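Local structure of PGRP-Hd - Peptidoglycan recognition protein homologue (Alvinella pompejana, 3EP1) at residues R25-L31 with S146-R152. The protein is a peptidoglycan recognition protein homologue of the amidase family that probably binds bacterial cell-wall peptidoglycan in innate immunity. Sequence-based numbering, arbitrary orientation.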
loop_
_atom_site.group_PDB
_atom_site.type_symbol
_atom_site.label_atom_id
_atom_site.label_comp_id
_atom_site.label_asym_id
_atom_site.label_seq_id
_atom_site.Cartn_x
_atom_site.Cartn_y
_atom_site.Cartn_z
ATOM N N ARG A 25 -12.930 -4.830 -7.598
ATOM C CA ARG A 25 -12.230 -3.671 -7.080
ATOM C C ARG A 25 -13.159 -2.472 -7.143
ATOM O O ARG A 25 -14.243 -2.527 -7.746
ATOM C CB ARG A 25 -10.984 -3.365 -7.907
ATOM C CG ARG A 25 -9.888 -4.397 -7.804
ATOM C CD ARG A 25 -9.791 -5.193 -9.087
ATOM N NE ARG A 25 -9.587 -4.306 -10.225
ATOM C CZ ARG A 25 -9.239 -4.716 -11.441
ATOM N NH1 ARG A 25 -9.058 -6.005 -11.677
ATOM N NH2 ARG A 25 -9.063 -3.834 -12.415
ATOM N N ALA A 26 -12.737 -1.390 -6.507
ATOM C CA ALA A 26 -13.516 -0.169 -6.509
ATOM C C ALA A 26 -12.873 0.651 -7.602
ATOM O O ALA A 26 -11.647 0.710 -7.694
ATOM C CB ALA A 26 -13.403 0.537 -5.164
ATOM N N ASP A 27 -13.693 1.260 -8.449
ATOM C CA ASP A 27 -13.160 2.054 -9.527
ATOM C C ASP A 27 -13.263 3.542 -9.248
ATOM O O ASP A 27 -12.835 4.357 -10.059
ATOM C CB ASP A 27 -13.839 1.676 -10.852
ATOM C CG ASP A 27 -15.345 1.844 -10.819
ATOM O OD1 ASP A 27 -15.990 1.416 -9.842
ATOM O OD2 ASP A 27 -15.890 2.390 -11.792
ATOM N N GLU A 28 -13.817 3.902 -8.093
ATOM C CA GLU A 28 -13.911 5.315 -7.739
ATOM C C GLU A 28 -13.845 5.609 -6.237
ATOM O O GLU A 28 -14.332 4.843 -5.410
ATOM C CB GLU A 28 -15.163 5.949 -8.368
ATOM C CG GLU A 28 -16.484 5.278 -8.043
ATOM C CD GLU A 28 -17.571 5.673 -9.030
ATOM O OE1 GLU A 28 -18.727 5.225 -8.879
ATOM O OE2 GLU A 28 -17.255 6.436 -9.965
ATOM N N ILE A 29 -13.210 6.725 -5.899
ATOM C CA ILE A 29 -13.059 7.144 -4.510
ATOM C C ILE A 29 -13.879 8.403 -4.246
ATOM O O ILE A 29 -13.672 9.431 -4.890
ATOM C CB ILE A 29 -11.580 7.457 -4.167
ATOM C CG1 ILE A 29 -10.722 6.190 -4.251
ATOM C CG2 ILE A 29 -11.490 8.045 -2.773
ATOM C CD1 ILE A 29 -10.497 5.656 -5.644
ATOM N N PHE A 30 -14.808 8.326 -3.302
ATOM C CA PHE A 30 -15.638 9.480 -2.971
ATOM C C PHE A 30 -15.104 10.201 -1.746
ATOM O O PHE A 30 -14.963 9.602 -0.683
ATOM C CB PHE A 30 -17.087 9.041 -2.733
ATOM C CG PHE A 30 -17.785 8.585 -3.978
ATOM C CD1 PHE A 30 -18.015 9.478 -5.026
ATOM C CD2 PHE A 30 -18.177 7.261 -4.127
ATOM C CE1 PHE A 30 -18.621 9.056 -6.205
ATOM C CE2 PHE A 30 -18.786 6.825 -5.307
ATOM C CZ PHE A 30 -19.007 7.726 -6.346
ATOM N N LEU A 31 -14.814 11.493 -1.902
ATOM C CA LEU A 31 -14.279 12.310 -0.815
ATOM C C LEU A 31 -15.327 13.135 -0.081
ATOM O O LEU A 31 -16.069 13.907 -0.692
ATOM C CB LEU A 31 -13.187 13.249 -1.340
ATOM C CG LEU A 31 -11.737 12.753 -1.344
ATOM C CD1 LEU A 31 -10.827 13.871 -1.823
ATOM C CD2 LEU A 31 -11.319 12.328 0.055
ATOM N N SER A 146 -9.059 0.063 -8.801
ATOM C CA SER A 146 -8.639 -0.121 -10.190
ATOM C C SER A 146 -7.509 0.853 -10.525
ATOM O O SER A 146 -7.317 1.843 -9.822
ATOM C CB SER A 146 -9.818 0.094 -11.138
ATOM O OG SER A 146 -10.329 1.404 -11.012
ATOM N N SER A 147 -6.776 0.576 -11.603
ATOM C CA SER A 147 -5.642 1.409 -12.003
ATOM C C SER A 147 -5.966 2.828 -12.463
ATOM O O SER A 147 -5.076 3.677 -12.532
ATOM C CB SER A 147 -4.799 0.694 -13.082
ATOM O OG SER A 147 -5.547 0.342 -14.240
ATOM N N GLY A 148 -7.228 3.099 -12.770
ATOM C CA GLY A 148 -7.586 4.436 -13.208
ATOM C C GLY A 148 -8.610 5.116 -12.319
ATOM O O GLY A 148 -9.089 6.200 -12.649
ATOM N N ALA A 149 -8.940 4.478 -11.196
ATOM C CA ALA A 149 -9.917 5.005 -10.239
ATOM C C ALA A 149 -9.910 6.523 -10.158
ATOM O O ALA A 149 -8.862 7.138 -9.994
ATOM C CB ALA A 149 -9.657 4.408 -8.848
ATOM N N ARG A 150 -11.086 7.131 -10.273
ATOM C CA ARG A 150 -11.186 8.583 -10.204
ATOM C C ARG A 150 -11.582 9.079 -8.812
ATOM O O ARG A 150 -12.489 8.536 -8.176
ATOM C CB ARG A 150 -12.206 9.099 -11.226
ATOM C CG ARG A 150 -11.838 8.823 -12.671
ATOM C CD ARG A 150 -12.899 9.340 -13.634
ATOM N NE ARG A 150 -13.004 10.800 -13.648
ATOM C CZ ARG A 150 -13.821 11.480 -14.452
ATOM N NH1 ARG A 150 -14.602 10.828 -15.309
ATOM N NH2 ARG A 150 -13.866 12.808 -14.401
ATOM N N LEU A 151 -10.893 10.114 -8.349
ATOM C CA LEU A 151 -11.184 10.715 -7.057
ATOM C C LEU A 151 -12.326 11.701 -7.323
ATOM O O LEU A 151 -12.118 12.765 -7.925
ATOM C CB LEU A 151 -9.950 11.447 -6.542
ATOM C CG LEU A 151 -9.981 11.981 -5.112
ATOM C CD1 LEU A 151 -10.168 10.838 -4.146
ATOM C CD2 LEU A 151 -8.689 12.712 -4.814
ATOM N N ARG A 152 -13.526 11.336 -6.883
ATOM C CA ARG A 152 -14.717 12.149 -7.094
ATOM C C ARG A 152 -15.199 12.930 -5.868
ATOM O O ARG A 152 -15.198 12.412 -4.757
ATOM C CB ARG A 152 -15.870 11.259 -7.561
ATOM C CG ARG A 152 -15.639 10.483 -8.843
ATOM C CD ARG A 152 -16.903 9.669 -9.163
ATOM N NE ARG A 152 -16.910 9.087 -10.500
ATOM C CZ ARG A 152 -16.727 9.785 -11.618
ATOM N NH1 ARG A 152 -16.516 11.093 -11.559
ATOM N NH2 ARG A 152 -16.768 9.177 -12.796
#
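E28 and R152 form a salt bridge on one face of two parallel strands, 26-31 and 149-152, with R152 NE 2.7 Å from E28 OE2. E28 OE2 lies in the guanidinium plane of R152, but the NE-H meets it from above the carboxylate plane, the two planes standing 71° apart. R106 takes the other carboxylate oxygen, OE1, leaving the acid shared between two arginines. R152 reaches it with its chain extended from CG to NE (chi2 -179°, chi3 169°), running alongside the F30 ring, where CD lies 3.5 Å from F30 CE1. With an alanine for R152, E28 would probably lose one of its two arginine partners and the F30 ring its contact with CD. The backbones pair in parallel register: I29 N bonds to R150 O (3.0 Å), I29 O accepts R152 N (2.8 Å), and L31 N bonds to R152 O. This adds 149-152 as an outermost strand, within this chain, of the mixed sheet of the amidase-like fold, next to 26-33. At the first residue of the type I turn S146-A149, S146 N donates to A26 O (2.9 Å). On the opposite, apolar face L151 CD1 presses tightly on I29 CG2 (3.4 Å) and touches L31 CG, with L166 of helix 160-167 packed against both leucines, while I29 CD1 meets A149 CB at 3.5 Å.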